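PDB 6KWS: methylglyoxal reductase (NADPH-dependent) from Candida albicans SC5314, which probably reduces methylglyoxal with NADPH as a Rossmann-fold oxidoreductase of the dihydroflavonol-4-reductase subfamily. Local coordinates for residues V4-A9 with Y26-T31; T10-Q15 with G199-G204. The protein carries 1 engineered substitution. All coordinates share one frame; numbering follows the deposited sequence.

Contact 1. Residues V4-A9 with Y26-T31; sequences VIVSGA and YQVIGT
T31 closes the loop end of this strand pair by turning its hydroxyl to the chain leaving strand 4-7 and its methyl to I5. With chi1 at 77°, OG1 sits between the backbone N and the carbonyl carbon and accepts a hydrogen bond from G8 N (3.2 Å), beside CB of S7. The same rotation sends CG2 to the sheet face of I5 and I29, where it lies 4.1 Å from CG2 of I5. On the opposite face V4, V6 and V28 look toward helix 12-23. V6 CG2 meets V28 CG1 at 4.2 Å, the two side chains crossing obliquely, and L21 touches both V4 and V6. At the far end CG2 of V4 approaches CD1 of Y26 (3.9 Å). The two strands run parallel, with V4 paired to V28, I5 to I29 and V6 to G30. V4 N donates to Q27 O (2.7 Å) and V4 O accepts from I29 N; V6 in turn bonds through N to I29 O and through O to T31 N. A9 N donates to T31 O at 3.0 Å, a further backbone bond from the glycine-rich turn. A9 CB packs on G30 CA at 3.8 Å. S7 OG is hydrogen-bonded to H80 ND1 and to the backbone N of L81 and A82. Strands 3-7 and 27-32, linked by helix 12-23, form the first beta-alpha-beta unit of the Rossmann fold: V4, V6, V28, I5 and I29 are buried, while T31 adds side-chain and backbone acceptors that help fix the start of the NADPH-binding loop.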
ATOM      1  N   VAL A   4     -10.063 -12.712 -11.040  1.00 50.69           N
ATOM      2  CA  VAL A   4      -9.254 -11.539 -10.728  1.00 45.03           C
ATOM      3  C   VAL A   4      -7.788 -11.931 -10.718  1.00 43.50           C
ATOM      4  O   VAL A   4      -7.414 -12.913 -10.068  1.00 49.77           O
ATOM      5  CB  VAL A   4      -9.650 -10.934  -9.372  1.00 44.69           C
ATOM      6  CG1 VAL A   4      -8.744  -9.775  -9.051  1.00 42.96           C
ATOM      7  CG2 VAL A   4     -11.104 -10.482  -9.412  1.00 43.84           C
ATOM      8  N   ILE A   5      -6.955 -11.155 -11.414  1.00 41.96           N
ATOM      9  CA  ILE A   5      -5.505 -11.315 -11.359  1.00 41.53           C
ATOM     10  C   ILE A   5      -4.928 -10.325 -10.355  1.00 42.04           C
ATOM     11  O   ILE A   5      -5.230  -9.125 -10.405  1.00 39.42           O
ATOM     12  CB  ILE A   5      -4.853 -11.118 -12.734  1.00 39.99           C
ATOM     13  CG1 ILE A   5      -5.529 -11.994 -13.781  1.00 46.28           C
ATOM     14  CG2 ILE A   5      -3.368 -11.443 -12.643  1.00 38.49           C
ATOM     15  CD1 ILE A   5      -4.896 -11.871 -15.162  1.00 42.41           C
ATOM     16  N   VAL A   6      -4.077 -10.817  -9.461  1.00 37.22           N
ATOM     17  CA  VAL A   6      -3.444  -9.998  -8.446  1.00 36.30           C
ATOM     18  C   VAL A   6      -1.946 -10.220  -8.556  1.00 38.26           C
ATOM     19  O   VAL A   6      -1.468 -11.344  -8.372  1.00 43.31           O
ATOM     20  CB  VAL A   6      -3.944 -10.347  -7.034  1.00 37.22           C
ATOM     21  CG1 VAL A   6      -3.166  -9.540  -5.998  1.00 39.18           C
ATOM     22  CG2 VAL A   6      -5.478 -10.108  -6.899  1.00 30.79           C
ATOM     23  N   SER A   7      -1.203  -9.163  -8.853  1.00 37.87           N
ATOM     24  CA  SER A   7       0.243  -9.275  -8.934  1.00 40.20           C
ATOM     25  C   SER A   7       0.872  -9.053  -7.568  1.00 41.66           C
ATOM     26  O   SER A   7       0.365  -8.279  -6.752  1.00 40.04           O
ATOM     27  CB  SER A   7       0.819  -8.264  -9.921  1.00 42.46           C
ATOM     28  OG  SER A   7       0.558  -6.951  -9.461  1.00 43.74           O
ATOM     29  N   GLY A   8       2.001  -9.727  -7.336  1.00 39.50           N
ATOM     30  CA  GLY A   8       2.706  -9.616  -6.075  1.00 39.02           C
ATOM     31  C   GLY A   8       1.870 -10.121  -4.915  1.00 46.62           C
ATOM     32  O   GLY A   8       1.754  -9.449  -3.882  1.00 44.40           O
ATOM     33  N   ALA A   9       1.295 -11.320  -5.073  1.00 44.05           N
ATOM     34  CA  ALA A   9       0.244 -11.807  -4.189  1.00 37.55           C
ATOM     35  C   ALA A   9       0.724 -12.152  -2.780  1.00 46.58           C
ATOM     36  O   ALA A   9      -0.119 -12.344  -1.889  1.00 43.37           O
ATOM     37  CB  ALA A   9      -0.415 -13.026  -4.814  1.00 38.82           C
ATOM     38  N   TYR A  26     -14.598 -14.899  -5.508  1.00 46.45           N
ATOM     39  CA  TYR A  26     -13.925 -14.674  -6.779  1.00 46.61           C
ATOM     40  C   TYR A  26     -12.920 -15.785  -7.051  1.00 49.20           C
ATOM     41  O   TYR A  26     -12.425 -16.449  -6.135  1.00 50.05           O
ATOM     42  CB  TYR A  26     -13.195 -13.336  -6.798  1.00 45.10           C
ATOM     43  CG  TYR A  26     -14.091 -12.128  -6.789  1.00 49.78           C
ATOM     44  CD1 TYR A  26     -14.602 -11.608  -7.984  1.00 41.95           C
ATOM     45  CD2 TYR A  26     -14.413 -11.485  -5.588  1.00 41.98           C
ATOM     46  CE1 TYR A  26     -15.407 -10.491  -7.979  1.00 38.05           C
ATOM     47  CE2 TYR A  26     -15.218 -10.364  -5.576  1.00 39.76           C
ATOM     48  CZ  TYR A  26     -15.713  -9.873  -6.775  1.00 44.93           C
ATOM     49  OH  TYR A  26     -16.523  -8.763  -6.768  1.00 45.78           O
ATOM     50  N   GLN A  27     -12.613 -15.987  -8.321  1.00 48.42           N
ATOM     51  CA  GLN A  27     -11.498 -16.850  -8.676  1.00 54.94           C
ATOM     52  C   GLN A  27     -10.262 -15.968  -8.785  1.00 49.66           C
ATOM     53  O   GLN A  27     -10.241 -15.003  -9.560  1.00 47.43           O
ATOM     54  CB  GLN A  27     -11.776 -17.630  -9.964  1.00 55.26           C
ATOM     55  CG  GLN A  27     -12.657 -18.860  -9.716  1.00 67.82           C
ATOM     56  CD  GLN A  27     -12.435 -19.969 -10.729  1.00 84.13           C
ATOM     57  OE1 GLN A  27     -13.154 -20.068 -11.735  1.00 85.86           O
ATOM     58  NE2 GLN A  27     -11.429 -20.813 -10.471  1.00 77.62           N
ATOM     59  N   VAL A  28      -9.254 -16.267  -7.976  1.00 45.46           N
ATOM     60  CA  VAL A  28      -8.071 -15.430  -7.860  1.00 45.17           C
ATOM     61  C   VAL A  28      -6.897 -16.128  -8.527  1.00 39.03           C
ATOM     62  O   VAL A  28      -6.645 -17.314  -8.287  1.00 42.29           O
ATOM     63  CB  VAL A  28      -7.759 -15.103  -6.394  1.00 43.67           C
ATOM     64  CG1 VAL A  28      -6.625 -14.089  -6.310  1.00 37.23           C
ATOM     65  CG2 VAL A  28      -9.012 -14.573  -5.735  1.00 43.72           C
ATOM     66  N   ILE A  29      -6.194 -15.391  -9.368  1.00 36.48           N
ATOM     67  CA  ILE A  29      -4.923 -15.818  -9.920  1.00 43.75           C
ATOM     68  C   ILE A  29      -3.887 -14.829  -9.422  1.00 40.70           C
ATOM     69  O   ILE A  29      -3.864 -13.666  -9.850  1.00 41.72           O
ATOM     70  CB  ILE A  29      -4.936 -15.868 -11.450  1.00 45.00           C
ATOM     71  CG1 ILE A  29      -6.073 -16.754 -11.947  1.00 46.93           C
ATOM     72  CG2 ILE A  29      -3.577 -16.337 -11.969  1.00 43.50           C
ATOM     73  CD1 ILE A  29      -6.382 -16.526 -13.406  1.00 50.93           C
ATOM     74  N   GLY A  30      -3.041 -15.267  -8.521  1.00 35.30           N
ATOM     75  CA  GLY A  30      -2.001 -14.406  -8.025  1.00 36.04           C
ATOM     76  C   GLY A  30      -0.745 -14.600  -8.836  1.00 38.13           C
ATOM     77  O   GLY A  30      -0.475 -15.680  -9.338  1.00 43.00           O
ATOM     78  N   THR A  31       0.023 -13.535  -8.985  1.00 35.39           N
ATOM     79  CA  THR A  31       1.342 -13.692  -9.559  1.00 37.40           C
ATOM     80  C   THR A  31       2.351 -13.586  -8.433  1.00 40.82           C
ATOM     81  O   THR A  31       2.183 -12.792  -7.496  1.00 38.28           O
ATOM     82  CB  THR A  31       1.642 -12.652 -10.648  1.00 44.71           C
ATOM     83  OG1 THR A  31       1.953 -11.384 -10.052  1.00 45.90           O
ATOM     84  CG2 THR A  31       0.470 -12.516 -11.625  1.00 35.31           C
TER

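Contact 2. Residues T10-Q15 with G199-G204; sequences TGFIAQ and GPQSFG
Q15 and F12, at the start of the helix that follows the Rossmann glycine-rich loop, meet the loop after strand 196-198. Starting at CB, Q15 touches S202 OG at 3.3 Å. Its CG passes beside A9 O, and the chain runs on extended from there to the amide. OE1 comes to the edge of the F203 ring, near its plane and 3.5 Å from CD2, with the amide and ring planes 59° apart. NE2 turns back to the loop, where it gives a weak hydrogen bond to T10 O (3.0 Å); a second weak one goes to E206. The F203 ring also packs edge-to-face on F45.

F12 makes the broader contact. With CG anti to the backbone N (chi1 176°), the ring is carried out toward G199 and P200, whose carbonyl oxygens lie at its edge: CZ is 3.4 Å from G199 O, and CE1 is close to P200 O. S215 and H16 hydrogen-bond to those two oxygens respectively. The Q201 side chain crosses that of F12 at about a right angle, its amide plane 45° from the ring and NE2 3.7 Å from CD1. T10, F12 and I13 belong to the NADPH site, empty in this chain; through F12 the 199-204 loop probably lies against that site. Between the segments one water donates to F12 O (2.9 Å) and accepts from S202 N (3.0 Å).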
ATOM      1  N   THR A  10       2.038 -12.247  -2.547  1.00 44.82           N
ATOM      2  CA  THR A  10       2.546 -12.460  -1.197  1.00 42.78           C
ATOM      3  C   THR A  10       2.880 -11.166  -0.464  1.00 41.41           C
ATOM      4  O   THR A  10       3.287 -11.232   0.701  1.00 39.80           O
ATOM      5  CB  THR A  10       3.799 -13.314  -1.229  1.00 43.79           C
ATOM      6  OG1 THR A  10       4.667 -12.782  -2.227  1.00 54.57           O
ATOM      7  CG2 THR A  10       3.453 -14.744  -1.585  1.00 48.54           C
ATOM      8  N   GLY A  11       2.756 -10.004  -1.114  1.00 32.80           N
ATOM      9  CA  GLY A  11       2.999  -8.742  -0.434  1.00 30.85           C
ATOM     10  C   GLY A  11       2.032  -8.508   0.728  1.00 35.70           C
ATOM     11  O   GLY A  11       1.047  -9.224   0.936  1.00 38.23           O
ATOM     12  N   PHE A  12       2.326  -7.447   1.484  1.00 29.02           N
ATOM     13  CA  PHE A  12       1.616  -7.141   2.730  1.00 27.57           C
ATOM     14  C   PHE A  12       0.154  -6.777   2.476  1.00 32.32           C
ATOM     15  O   PHE A  12      -0.766  -7.418   2.998  1.00 37.24           O
ATOM     16  CB  PHE A  12       2.358  -6.009   3.441  1.00 28.71           C
ATOM     17  CG  PHE A  12       1.704  -5.506   4.683  1.00 32.27           C
ATOM     18  CD1 PHE A  12       1.233  -6.382   5.663  1.00 36.45           C
ATOM     19  CD2 PHE A  12       1.627  -4.146   4.912  1.00 26.42           C
ATOM     20  CE1 PHE A  12       0.660  -5.900   6.830  1.00 32.53           C
ATOM     21  CE2 PHE A  12       1.054  -3.645   6.071  1.00 30.96           C
ATOM     22  CZ  PHE A  12       0.571  -4.515   7.034  1.00 36.10           C
ATOM     23  N   ILE A  13      -0.085  -5.730   1.693  1.00 34.70           N
ATOM     24  CA  ILE A  13      -1.460  -5.415   1.317  1.00 31.46           C
ATOM     25  C   ILE A  13      -2.063  -6.569   0.528  1.00 34.82           C
ATOM     26  O   ILE A  13      -3.237  -6.913   0.707  1.00 36.73           O
ATOM     27  CB  ILE A  13      -1.515  -4.106   0.511  1.00 25.23           C
ATOM     28  CG1 ILE A  13      -0.922  -2.931   1.305  1.00 25.19           C
ATOM     29  CG2 ILE A  13      -2.908  -3.841   0.070  1.00 27.20           C
ATOM     30  CD1 ILE A  13      -0.821  -1.638   0.482  1.00 24.27           C
ATOM     31  N   ALA A  14      -1.264  -7.206  -0.336  1.00 37.77           N
ATOM     32  CA  ALA A  14      -1.828  -8.120  -1.327  1.00 36.38           C
ATOM     33  C   ALA A  14      -2.463  -9.340  -0.670  1.00 38.49           C
ATOM     34  O   ALA A  14      -3.603  -9.707  -0.991  1.00 37.59           O
ATOM     35  CB  ALA A  14      -0.758  -8.544  -2.330  1.00 36.00           C
ATOM     36  N   GLN A  15      -1.740  -9.979   0.255  1.00 36.36           N
ATOM     37  CA  GLN A  15      -2.304 -11.113   0.979  1.00 36.74           C
ATOM     38  C   GLN A  15      -3.676 -10.775   1.548  1.00 36.20           C
ATOM     39  O   GLN A  15      -4.592 -11.604   1.532  1.00 37.69           O
ATOM     40  CB  GLN A  15      -1.350 -11.550   2.093  1.00 37.62           C
ATOM     41  CG  GLN A  15      -0.002 -12.037   1.583  1.00 40.59           C
ATOM     42  CD  GLN A  15       0.683 -13.011   2.542  1.00 46.17           C
ATOM     43  OE1 GLN A  15       0.139 -13.365   3.593  1.00 51.73           O
ATOM     44  NE2 GLN A  15       1.882 -13.446   2.182  1.00 41.64           N
ATOM     45  N   GLY A 199      -1.035  -2.107  10.641  1.00 35.50           N
ATOM     46  CA  GLY A 199      -1.936  -3.224  10.780  1.00 33.80           C
ATOM     47  C   GLY A 199      -1.199  -4.541  10.750  1.00 34.95           C
ATOM     48  O   GLY A 199      -0.036  -4.618  10.347  1.00 38.66           O
ATOM     49  N   PRO A 200      -1.873  -5.608  11.174  1.00 37.24           N
ATOM     50  CA  PRO A 200      -1.236  -6.930  11.209  1.00 36.86           C
ATOM     51  C   PRO A 200      -1.078  -7.533   9.820  1.00 35.42           C
ATOM     52  O   PRO A 200      -1.775  -7.166   8.870  1.00 38.58           O
ATOM     53  CB  PRO A 200      -2.225  -7.746  12.034  1.00 35.76           C
ATOM     54  CG  PRO A 200      -3.560  -7.143  11.577  1.00 35.05           C
ATOM     55  CD  PRO A 200      -3.299  -5.678  11.543  1.00 32.85           C
ATOM     56  N   GLN A 201      -0.178  -8.508   9.724  1.00 34.32           N
ATOM     57  CA  GLN A 201      -0.126  -9.362   8.541  1.00 38.57           C
ATOM     58  C   GLN A 201      -1.273 -10.372   8.505  1.00 35.85           C
ATOM     59  O   GLN A 201      -1.850 -10.738   9.530  1.00 35.61           O
ATOM     60  CB  GLN A 201       1.202 -10.102   8.485  1.00 43.11           C
ATOM     61  CG  GLN A 201       2.371  -9.220   8.767  1.00 43.09           C
ATOM     62  CD  GLN A 201       3.542  -9.574   7.917  1.00 53.76           C
ATOM     63  OE1 GLN A 201       4.326 -10.458   8.265  1.00 68.40           O
ATOM     64  NE2 GLN A 201       3.676  -8.893   6.783  1.00 61.09           N
ATOM     65  N   SER A 202      -1.602 -10.835   7.302  1.00 37.09           N
ATOM     66  CA  SER A 202      -2.717 -11.772   7.183  1.00 40.16           C
ATOM     67  C   SER A 202      -2.484 -13.032   7.999  1.00 36.39           C
ATOM     68  O   SER A 202      -3.441 -13.699   8.411  1.00 39.82           O
ATOM     69  CB  SER A 202      -2.962 -12.148   5.718  1.00 41.20           C
ATOM     70  OG  SER A 202      -2.952 -11.006   4.881  1.00 42.02           O
ATOM     71  N   PHE A 203      -1.226 -13.356   8.257  1.00 38.69           N
ATOM     72  CA  PHE A 203      -0.845 -14.597   8.899  1.00 36.20           C
ATOM     73  C   PHE A 203       0.282 -14.308   9.878  1.00 44.24           C
ATOM     74  O   PHE A 203       1.251 -13.623   9.533  1.00 45.73           O
ATOM     75  CB  PHE A 203      -0.433 -15.623   7.840  1.00 41.27           C
ATOM     76  CG  PHE A 203      -1.568 -16.008   6.916  1.00 39.79           C
ATOM     77  CD1 PHE A 203      -2.516 -16.940   7.314  1.00 36.86           C
ATOM     78  CD2 PHE A 203      -1.722 -15.393   5.679  1.00 39.55           C
ATOM     79  CE1 PHE A 203      -3.579 -17.287   6.474  1.00 42.16           C
ATOM     80  CE2 PHE A 203      -2.783 -15.720   4.843  1.00 40.45           C
ATOM     81  CZ  PHE A 203      -3.716 -16.678   5.236  1.00 36.78           C
ATOM     82  N   GLY A 204       0.125 -14.794  11.111  1.00 48.91           N
ATOM     83  CA  GLY A 204       1.168 -14.660  12.107  1.00 41.57           C
ATOM     84  C   GLY A 204       2.443 -15.379  11.740  1.00 52.01           C
ATOM     85  O   GLY A 204       3.515 -15.010  12.230  1.00 58.63           O
TER
HETATM   86  O   HOH W   1      -0.333  -9.642   4.863  1.00 35.49           O

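Both contacts draw on one beta-alpha-beta unit: contact 1 joins its two strands, and contact 2 uses the start of the helix between them, so the segments alternate along the chain. Residues 4-9 run straight into 10-15, and the contacts touch where G8 O meets A14 CB. Contact 1 is buried within the central sheet and is built from regular backbone hydrogen bonds flanked by aliphatic side chains. Contact 2 is only partly buried and brings in a sequence-distant loop; no direct hydrogen bond crosses it, and it relies on ring edges, amides and a bridging water. Between them they contain the glycine-rich loop, whose first half belongs to contact 1 and second half to contact 2.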